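Local atomic coordinates of phage-like element PBSX protein xkdH (Bacillus subtilis, PDB entry 3F3B), a protein that is of unknown function but belongs to a family of the phage-barrel clan and is encoded by the defective prophage-like element PBSX. Residues 45-58 with 68-81. Sequence-based numbering, arbitrary orientation.
Sequences EQDVPCYFTEKTQQ and VYHSFLVHFPLSAD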
ATOM      1  N   GLU A  45       8.213   4.158   6.679  1.00 23.01           N
ATOM      2  CA  GLU A  45       7.633   5.380   7.221  1.00 23.11           C
ATOM      3  C   GLU A  45       6.642   4.924   8.290  1.00 23.24           C
ATOM      4  O   GLU A  45       6.012   3.880   8.154  1.00 22.26           O
ATOM      5  CB  GLU A  45       6.934   6.175   6.115  1.00 22.40           C
ATOM      6  CG  GLU A  45       7.893   6.917   5.186  1.00 23.40           C
ATOM      7  CD  GLU A  45       7.209   7.452   3.937  1.00 25.44           C
ATOM      8  OE1 GLU A  45       7.234   6.768   2.886  1.00 23.01           O
ATOM      9  OE2 GLU A  45       6.633   8.557   4.008  1.00 26.46           O
ATOM     10  N   GLN A  46       6.499   5.703   9.352  1.00 24.17           N
ATOM     11  CA  GLN A  46       5.624   5.297  10.439  1.00 25.24           C
ATOM     12  C   GLN A  46       4.599   6.339  10.866  1.00 24.54           C
ATOM     13  O   GLN A  46       4.864   7.543  10.843  1.00 23.82           O
ATOM     14  CB  GLN A  46       6.500   4.918  11.635  1.00 27.54           C
ATOM     15  CG  GLN A  46       6.090   3.658  12.354  1.00 33.41           C
ATOM     16  CD  GLN A  46       7.249   2.999  13.082  1.00 36.14           C
ATOM     17  OE1 GLN A  46       7.064   2.002  13.774  1.00 36.00           O
ATOM     18  NE2 GLN A  46       8.452   3.546  12.921  1.00 36.15           N
ATOM     19  N   ASP A  47       3.427   5.857  11.262  1.00 26.07           N
ATOM     20  CA  ASP A  47       2.353   6.719  11.733  1.00 27.02           C
ATOM     21  C   ASP A  47       2.161   7.948  10.836  1.00 24.86           C
ATOM     22  O   ASP A  47       2.099   9.084  11.309  1.00 24.83           O
ATOM     23  CB  ASP A  47       2.660   7.130  13.179  1.00 18.55           C
ATOM     24  CG  ASP A  47       1.515   7.875  13.835  1.00 18.55           C
ATOM     25  OD1 ASP A  47       0.354   7.436  13.675  1.00 18.55           O
ATOM     26  OD2 ASP A  47       1.769   8.893  14.522  1.00 18.55           O
ATOM     27  N   VAL A  48       2.062   7.708   9.532  1.00 23.13           N
ATOM     28  CA  VAL A  48       1.888   8.786   8.565  1.00 22.68           C
ATOM     29  C   VAL A  48       0.426   9.225   8.500  1.00 21.68           C
ATOM     30  O   VAL A  48      -0.478   8.385   8.446  1.00 21.38           O
ATOM     31  CB  VAL A  48       2.332   8.338   7.153  1.00 23.02           C
ATOM     32  CG1 VAL A  48       2.246   9.505   6.183  1.00 22.30           C
ATOM     33  CG2 VAL A  48       3.745   7.796   7.203  1.00 19.49           C
ATOM     34  N   PRO A  49       0.177  10.551   8.502  1.00 21.31           N
ATOM     35  CA  PRO A  49      -1.174  11.108   8.444  1.00 20.98           C
ATOM     36  C   PRO A  49      -1.755  11.105   7.035  1.00 21.91           C
ATOM     37  O   PRO A  49      -1.065  11.414   6.058  1.00 21.44           O
ATOM     38  CB  PRO A  49      -0.979  12.516   8.976  1.00 20.17           C
ATOM     39  CG  PRO A  49       0.352  12.871   8.439  1.00 20.50           C
ATOM     40  CD  PRO A  49       1.168  11.628   8.680  1.00 20.08           C
ATOM     41  N   CYS A  50      -3.039  10.766   6.944  1.00 22.64           N
ATOM     42  CA  CYS A  50      -3.736  10.724   5.668  1.00 22.75           C
ATOM     43  C   CYS A  50      -5.244  10.753   5.910  1.00 22.97           C
ATOM     44  O   CYS A  50      -5.707  10.673   7.050  1.00 21.85           O
ATOM     45  CB  CYS A  50      -3.370   9.439   4.933  1.00 19.59           C
ATOM     46  SG  CYS A  50      -3.784   7.956   5.884  1.00 23.94           S
ATOM     47  N   TYR A  51      -6.007  10.877   4.832  1.00 23.43           N
ATOM     48  CA  TYR A  51      -7.459  10.866   4.928  1.00 23.80           C
ATOM     49  C   TYR A  51      -7.982  10.265   3.635  1.00 25.11           C
ATOM     50  O   TYR A  51      -7.337  10.374   2.590  1.00 25.76           O
ATOM     51  CB  TYR A  51      -8.003  12.280   5.180  1.00 22.59           C
ATOM     52  CG  TYR A  51      -7.944  13.246   4.023  1.00 22.36           C
ATOM     53  CD1 TYR A  51      -8.944  13.260   3.053  1.00 20.11           C
ATOM     54  CD2 TYR A  51      -6.923  14.188   3.929  1.00 22.72           C
ATOM     55  CE1 TYR A  51      -8.936  14.190   2.023  1.00 19.91           C
ATOM     56  CE2 TYR A  51      -6.905  15.126   2.898  1.00 23.09           C
ATOM     57  CZ  TYR A  51      -7.918  15.121   1.948  1.00 20.65           C
ATOM     58  OH  TYR A  51      -7.917  16.050   0.930  1.00 21.19           O
ATOM     59  N   PHE A  52      -9.140   9.617   3.696  1.00 26.16           N
ATOM     60  CA  PHE A  52      -9.672   8.967   2.505  1.00 25.98           C
ATOM     61  C   PHE A  52     -10.962   9.526   1.920  1.00 27.01           C
ATOM     62  O   PHE A  52     -11.750  10.173   2.604  1.00 29.11           O
ATOM     63  CB  PHE A  52      -9.923   7.476   2.774  1.00 23.95           C
ATOM     64  CG  PHE A  52      -8.867   6.795   3.605  1.00 22.74           C
ATOM     65  CD1 PHE A  52      -7.515   7.040   3.401  1.00 22.89           C
ATOM     66  CD2 PHE A  52      -9.236   5.837   4.554  1.00 20.06           C
ATOM     67  CE1 PHE A  52      -6.541   6.334   4.130  1.00 22.82           C
ATOM     68  CE2 PHE A  52      -8.279   5.131   5.282  1.00 18.52           C
ATOM     69  CZ  PHE A  52      -6.927   5.380   5.069  1.00 19.16           C
ATOM     70  N   THR A  53     -11.157   9.257   0.630  1.00 27.08           N
ATOM     71  CA  THR A  53     -12.378   9.616  -0.090  1.00 25.43           C
ATOM     72  C   THR A  53     -12.622   8.439  -1.033  1.00 24.81           C
ATOM     73  O   THR A  53     -11.854   7.470  -1.025  1.00 20.92           O
ATOM     74  CB  THR A  53     -12.249  10.912  -0.901  1.00 25.71           C
ATOM     75  OG1 THR A  53     -11.350  10.714  -1.999  1.00 25.85           O
ATOM     76  CG2 THR A  53     -11.754  12.042  -0.004  1.00 25.16           C
ATOM     77  N   GLU A  54     -13.684   8.519  -1.833  1.00 25.67           N
ATOM     78  CA  GLU A  54     -14.048   7.444  -2.763  1.00 25.27           C
ATOM     79  C   GLU A  54     -13.920   6.076  -2.094  1.00 26.18           C
ATOM     80  O   GLU A  54     -13.458   5.121  -2.710  1.00 26.93           O
ATOM     81  CB  GLU A  54     -13.161   7.462  -4.011  1.00 23.89           C
ATOM     82  CG  GLU A  54     -12.762   8.836  -4.498  1.00 24.53           C
ATOM     83  CD  GLU A  54     -12.177   8.814  -5.900  1.00 28.25           C
ATOM     84  OE1 GLU A  54     -11.499   7.829  -6.288  1.00 27.65           O
ATOM     85  OE2 GLU A  54     -12.390   9.806  -6.620  1.00 32.12           O
ATOM     86  N   LYS A  55     -14.328   5.975  -0.834  1.00 27.71           N
ATOM     87  CA  LYS A  55     -14.225   4.705  -0.130  1.00 28.68           C
ATOM     88  C   LYS A  55     -15.201   3.677  -0.690  1.00 30.08           C
ATOM     89  O   LYS A  55     -16.341   3.996  -1.037  1.00 30.75           O
ATOM     90  CB  LYS A  55     -14.459   4.909   1.361  1.00 29.88           C
ATOM     91  CG  LYS A  55     -13.534   5.948   1.971  1.00 31.81           C
ATOM     92  CD  LYS A  55     -13.539   5.886   3.488  1.00 32.12           C
ATOM     93  CE  LYS A  55     -14.928   6.086   4.057  1.00 33.90           C
ATOM     94  NZ  LYS A  55     -14.904   6.066   5.547  1.00 34.98           N
ATOM     95  N   THR A  56     -14.729   2.442  -0.781  1.00 29.64           N
ATOM     96  CA  THR A  56     -15.507   1.337  -1.311  1.00 30.41           C
ATOM     97  C   THR A  56     -15.446   0.187  -0.317  1.00 32.11           C
ATOM     98  O   THR A  56     -14.394  -0.092   0.249  1.00 33.35           O
ATOM     99  CB  THR A  56     -14.925   0.879  -2.681  1.00 30.67           C
ATOM    100  OG1 THR A  56     -15.185   1.887  -3.667  1.00 29.69           O
ATOM    101  CG2 THR A  56     -15.529  -0.444  -3.131  1.00 30.05           C
ATOM    102  N   GLN A  57     -16.576  -0.472  -0.098  1.00 33.68           N
ATOM    103  CA  GLN A  57     -16.632  -1.595   0.826  1.00 35.42           C
ATOM    104  C   GLN A  57     -16.987  -2.834   0.030  1.00 35.54           C
ATOM    105  O   GLN A  57     -17.386  -2.729  -1.129  1.00 36.44           O
ATOM    106  CB  GLN A  57     -17.693  -1.342   1.900  1.00 36.06           C
ATOM    107  CG  GLN A  57     -17.362  -0.188   2.832  1.00 39.44           C
ATOM    108  CD  GLN A  57     -18.523   0.200   3.738  1.00 41.20           C
ATOM    109  OE1 GLN A  57     -19.482   0.849   3.303  1.00 41.72           O
ATOM    110  NE2 GLN A  57     -18.444  -0.204   5.003  1.00 41.44           N
ATOM    111  N   GLN A  58     -16.830  -4.005   0.635  1.00 36.35           N
ATOM    112  CA  GLN A  58     -17.161  -5.250  -0.045  1.00 37.89           C
ATOM    113  C   GLN A  58     -17.467  -6.331   0.980  1.00 38.36           C
ATOM    114  O   GLN A  58     -16.928  -6.323   2.087  1.00 38.69           O
ATOM    115  CB  GLN A  58     -16.009  -5.690  -0.956  1.00 38.71           C
ATOM    116  CG  GLN A  58     -15.015  -6.657  -0.332  1.00 40.49           C
ATOM    117  CD  GLN A  58     -13.847  -6.962  -1.261  1.00 42.08           C
ATOM    118  OE1 GLN A  58     -12.932  -6.150  -1.417  1.00 42.72           O
ATOM    119  NE2 GLN A  58     -13.882  -8.130  -1.893  1.00 40.49           N
ATOM    120  N   VAL A  68     -15.622  -5.196   4.602  1.00 32.32           N
ATOM    121  CA  VAL A  68     -14.373  -4.472   4.795  1.00 32.07           C
ATOM    122  C   VAL A  68     -14.230  -3.424   3.694  1.00 33.68           C
ATOM    123  O   VAL A  68     -15.021  -3.392   2.742  1.00 34.13           O
ATOM    124  CB  VAL A  68     -13.164  -5.419   4.703  1.00 30.54           C
ATOM    125  CG1 VAL A  68     -13.309  -6.558   5.692  1.00 28.49           C
ATOM    126  CG2 VAL A  68     -13.044  -5.962   3.287  1.00 30.00           C
ATOM    127  N   TYR A  69     -13.233  -2.557   3.829  1.00 33.28           N
ATOM    128  CA  TYR A  69     -12.985  -1.550   2.809  1.00 32.31           C
ATOM    129  C   TYR A  69     -12.213  -2.242   1.695  1.00 30.82           C
ATOM    130  O   TYR A  69     -11.233  -2.937   1.948  1.00 33.58           O
ATOM    131  CB  TYR A  69     -12.170  -0.392   3.383  1.00 32.94           C
ATOM    132  CG  TYR A  69     -12.982   0.517   4.274  1.00 34.91           C
ATOM    133  CD1 TYR A  69     -13.777   1.525   3.731  1.00 36.15           C
ATOM    134  CD2 TYR A  69     -12.987   0.344   5.656  1.00 35.47           C
ATOM    135  CE1 TYR A  69     -14.559   2.342   4.542  1.00 36.20           C
ATOM    136  CE2 TYR A  69     -13.765   1.153   6.477  1.00 35.45           C
ATOM    137  CZ  TYR A  69     -14.549   2.148   5.914  1.00 36.94           C
ATOM    138  OH  TYR A  69     -15.325   2.942   6.723  1.00 38.12           O
ATOM    139  N   HIS A  70     -12.675  -2.078   0.464  1.00 27.49           N
ATOM    140  CA  HIS A  70     -12.009  -2.702  -0.664  1.00 26.20           C
ATOM    141  C   HIS A  70     -10.930  -1.772  -1.198  1.00 25.38           C
ATOM    142  O   HIS A  70      -9.842  -2.208  -1.575  1.00 23.74           O
ATOM    143  CB  HIS A  70     -13.026  -3.018  -1.765  1.00 25.58           C
ATOM    144  CG  HIS A  70     -12.404  -3.491  -3.042  1.00 24.42           C
ATOM    145  ND1 HIS A  70     -11.646  -4.640  -3.120  1.00 23.97           N
ATOM    146  CD2 HIS A  70     -12.415  -2.961  -4.287  1.00 22.84           C
ATOM    147  CE1 HIS A  70     -11.218  -4.798  -4.358  1.00 23.99           C
ATOM    148  NE2 HIS A  70     -11.670  -3.792  -5.087  1.00 26.47           N
ATOM    149  N   SER A  71     -11.233  -0.484  -1.221  1.00 23.65           N
ATOM    150  CA  SER A  71     -10.276   0.484  -1.711  1.00 23.83           C
ATOM    151  C   SER A  71     -10.713   1.900  -1.362  1.00 24.89           C
ATOM    152  O   SER A  71     -11.846   2.134  -0.939  1.00 24.91           O
ATOM    153  CB  SER A  71     -10.145   0.360  -3.225  1.00 24.53           C
ATOM    154  OG  SER A  71     -11.315   0.836  -3.872  1.00 25.26           O
ATOM    155  N   PHE A  72      -9.799   2.842  -1.535  1.00 23.33           N
ATOM    156  CA  PHE A  72     -10.080   4.237  -1.275  1.00 22.72           C
ATOM    157  C   PHE A  72      -8.972   5.085  -1.837  1.00 22.11           C
ATOM    158  O   PHE A  72      -7.851   4.620  -2.041  1.00 21.19           O
ATOM    159  CB  PHE A  72     -10.221   4.528   0.226  1.00 25.18           C
ATOM    160  CG  PHE A  72      -9.348   3.680   1.108  1.00 26.30           C
ATOM    161  CD1 PHE A  72      -9.850   2.518   1.695  1.00 24.81           C
ATOM    162  CD2 PHE A  72      -8.034   4.047   1.372  1.00 27.50           C
ATOM    163  CE1 PHE A  72      -9.055   1.737   2.532  1.00 25.73           C
ATOM    164  CE2 PHE A  72      -7.229   3.270   2.209  1.00 26.72           C
ATOM    165  CZ  PHE A  72      -7.743   2.115   2.788  1.00 24.97           C
ATOM    166  N   LEU A  73      -9.301   6.333  -2.114  1.00 19.92           N
ATOM    167  CA  LEU A  73      -8.325   7.258  -2.627  1.00 19.63           C
ATOM    168  C   LEU A  73      -7.666   7.855  -1.392  1.00 19.33           C
ATOM    169  O   LEU A  73      -8.324   8.540  -0.597  1.00 20.43           O
ATOM    170  CB  LEU A  73      -9.021   8.344  -3.444  1.00 20.06           C
ATOM    171  CG  LEU A  73      -8.125   9.443  -3.996  1.00 19.83           C
ATOM    172  CD1 LEU A  73      -7.105   8.835  -4.930  1.00 18.04           C
ATOM    173  CD2 LEU A  73      -8.975  10.479  -4.722  1.00 19.30           C
ATOM    174  N   VAL A  74      -6.377   7.581  -1.213  1.00 17.84           N
ATOM    175  CA  VAL A  74      -5.655   8.104  -0.064  1.00 15.92           C
ATOM    176  C   VAL A  74      -5.041   9.463  -0.358  1.00 15.75           C
ATOM    177  O   VAL A  74      -4.490   9.670  -1.433  1.00 14.44           O
ATOM    178  CB  VAL A  74      -4.510   7.173   0.370  1.00 15.49           C
ATOM    179  CG1 VAL A  74      -3.961   7.652   1.699  1.00 14.62           C
ATOM    180  CG2 VAL A  74      -5.003   5.732   0.477  1.00 12.86           C
ATOM    181  N   HIS A  75      -5.139  10.381   0.599  1.00 15.43           N
ATOM    182  CA  HIS A  75      -4.566  11.717   0.468  1.00 15.74           C
ATOM    183  C   HIS A  75      -3.447  11.806   1.501  1.00 16.29           C
ATOM    184  O   HIS A  75      -3.691  11.631   2.694  1.00 15.64           O
ATOM    185  CB  HIS A  75      -5.620  12.782   0.754  1.00 17.22           C
ATOM    186  CG  HIS A  75      -6.827  12.682  -0.122  1.00 18.73           C
ATOM    187  ND1 HIS A  75      -7.632  11.564  -0.151  1.00 19.75           N
ATOM    188  CD2 HIS A  75      -7.372  13.562  -0.996  1.00 16.28           C
ATOM    189  CE1 HIS A  75      -8.623  11.760  -1.004  1.00 17.17           C
ATOM    190  NE2 HIS A  75      -8.487  12.964  -1.529  1.00 15.15           N
ATOM    191  N   PHE A  76      -2.230  12.070   1.028  1.00 16.31           N
ATOM    192  CA  PHE A  76      -1.038  12.151   1.868  1.00 16.78           C
ATOM    193  C   PHE A  76      -0.399  13.523   1.806  1.00 20.38           C
ATOM    194  O   PHE A  76      -0.564  14.255   0.826  1.00 19.54           O
ATOM    195  CB  PHE A  76       0.034  11.186   1.376  1.00 15.37           C
ATOM    196  CG  PHE A  76      -0.269   9.737   1.592  1.00 15.15           C
ATOM    197  CD1 PHE A  76      -0.150   9.170   2.850  1.00 10.47           C
ATOM    198  CD2 PHE A  76      -0.552   8.909   0.505  1.00 14.93           C
ATOM    199  CE1 PHE A  76      -0.292   7.809   3.023  1.00 10.87           C
ATOM    200  CE2 PHE A  76      -0.695   7.540   0.671  1.00 12.83           C
ATOM    201  CZ  PHE A  76      -0.564   6.990   1.931  1.00 12.08           C
ATOM    202  N   PRO A  77       0.378  13.876   2.842  1.00 22.77           N
ATOM    203  CA  PRO A  77       1.050  15.176   2.861  1.00 23.43           C
ATOM    204  C   PRO A  77       2.081  15.099   1.747  1.00 22.99           C
ATOM    205  O   PRO A  77       2.596  14.023   1.458  1.00 23.04           O
ATOM    206  CB  PRO A  77       1.719  15.209   4.233  1.00 23.84           C
ATOM    207  CG  PRO A  77       0.919  14.247   5.056  1.00 24.49           C
ATOM    208  CD  PRO A  77       0.646  13.131   4.083  1.00 23.97           C
ATOM    209  N   LEU A  78       2.388  16.231   1.133  1.00 24.33           N
ATOM    210  CA  LEU A  78       3.354  16.268   0.043  1.00 26.10           C
ATOM    211  C   LEU A  78       4.755  15.837   0.499  1.00 25.18           C
ATOM    212  O   LEU A  78       5.523  15.266  -0.276  1.00 25.11           O
ATOM    213  CB  LEU A  78       3.405  17.679  -0.554  1.00 28.48           C
ATOM    214  CG  LEU A  78       3.686  17.745  -2.055  1.00 29.80           C
ATOM    215  CD1 LEU A  78       2.575  17.028  -2.808  1.00 30.96           C
ATOM    216  CD2 LEU A  78       3.765  19.193  -2.496  1.00 32.90           C
ATOM    217  N   SER A  79       5.077  16.103   1.760  1.00 24.40           N
ATOM    218  CA  SER A  79       6.377  15.743   2.313  1.00 25.39           C
ATOM    219  C   SER A  79       6.563  14.233   2.436  1.00 25.36           C
ATOM    220  O   SER A  79       7.683  13.750   2.617  1.00 25.95           O
ATOM    221  CB  SER A  79       6.553  16.383   3.691  1.00 26.63           C
ATOM    222  OG  SER A  79       5.560  15.906   4.587  1.00 29.50           O
ATOM    223  N   ALA A  80       5.469  13.488   2.347  1.00 24.23           N
ATOM    224  CA  ALA A  80       5.533  12.033   2.453  1.00 23.75           C
ATOM    225  C   ALA A  80       6.128  11.362   1.205  1.00 23.20           C
ATOM    226  O   ALA A  80       5.919  11.820   0.086  1.00 22.02           O
ATOM    227  CB  ALA A  80       4.138  11.479   2.726  1.00 24.76           C
ATOM    228  N   ASP A  81       6.868  10.273   1.418  1.00 22.66           N
ATOM    229  CA  ASP A  81       7.498   9.501   0.337  1.00 22.94           C
ATOM    230  C   ASP A  81       6.493   8.437  -0.105  1.00 21.23           C
ATOM    231  O   ASP A  81       6.381   7.380   0.518  1.00 21.31           O
ATOM    232  CB  ASP A  81       8.770   8.819   0.855  1.00 23.16           C
ATOM    233  CG  ASP A  81       9.585   8.143  -0.247  1.00 24.20           C
ATOM    234  OD1 ASP A  81       9.005   7.526  -1.167  1.00 25.82           O
ATOM    235  OD2 ASP A  81      10.831   8.211  -0.180  1.00 26.21           O
TER
HETATM  236  O   HOH W   1     -11.487   3.452  -4.399  1.00 21.70           O
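The chi1 of Y51, 72°, sets CG between the backbone N and the carbonyl carbon, while the chi1 of H75, -57°, sets CG anti to the carbonyl carbon. The two residues are paired across the strands with side chains on the same face, and with these torsions their rings meet in an offset stack, planes 17° apart. Y51 CE1 lies over the centre of the imidazole, 3.4 Å from H75 CG. H75 CB makes a CH-pi contact over the phenol face. T53 OG1 comes in at the imidazole edge, in its plane, 3.1 Å from H75 CE1. The backbone carbonyl Y51 O takes H75 N at 3.0 Å and, weakly, H75 ND1.

F52 and F72 stack face to face, centroids 4.0 Å apart. V74 CG1 meets the edge of the F52 ring at CE1, 3.8 Å away. H9 and W90 add further aromatic contacts to F52, and Y95 meets F72.

Strands 48-61 and 66-77 form an antiparallel hairpin, and a classic beta bulge places H70 and S71 opposite T56. H70 N donates to T56 O at 2.6 Å, and T56 N to S71 O. A water joins E54 O to S71 OG beside it. Near the turn at 77-80, D81 N donates to E45 OE2 at 3.1 Å. R83 forms a salt bridge with D81.

The chemistry divides by face: F52, F72 and V74 form an apolar cluster on one side, whereas the stack, helped by the weak ND1 bond, probably limits rotation of the H75 ring on the other.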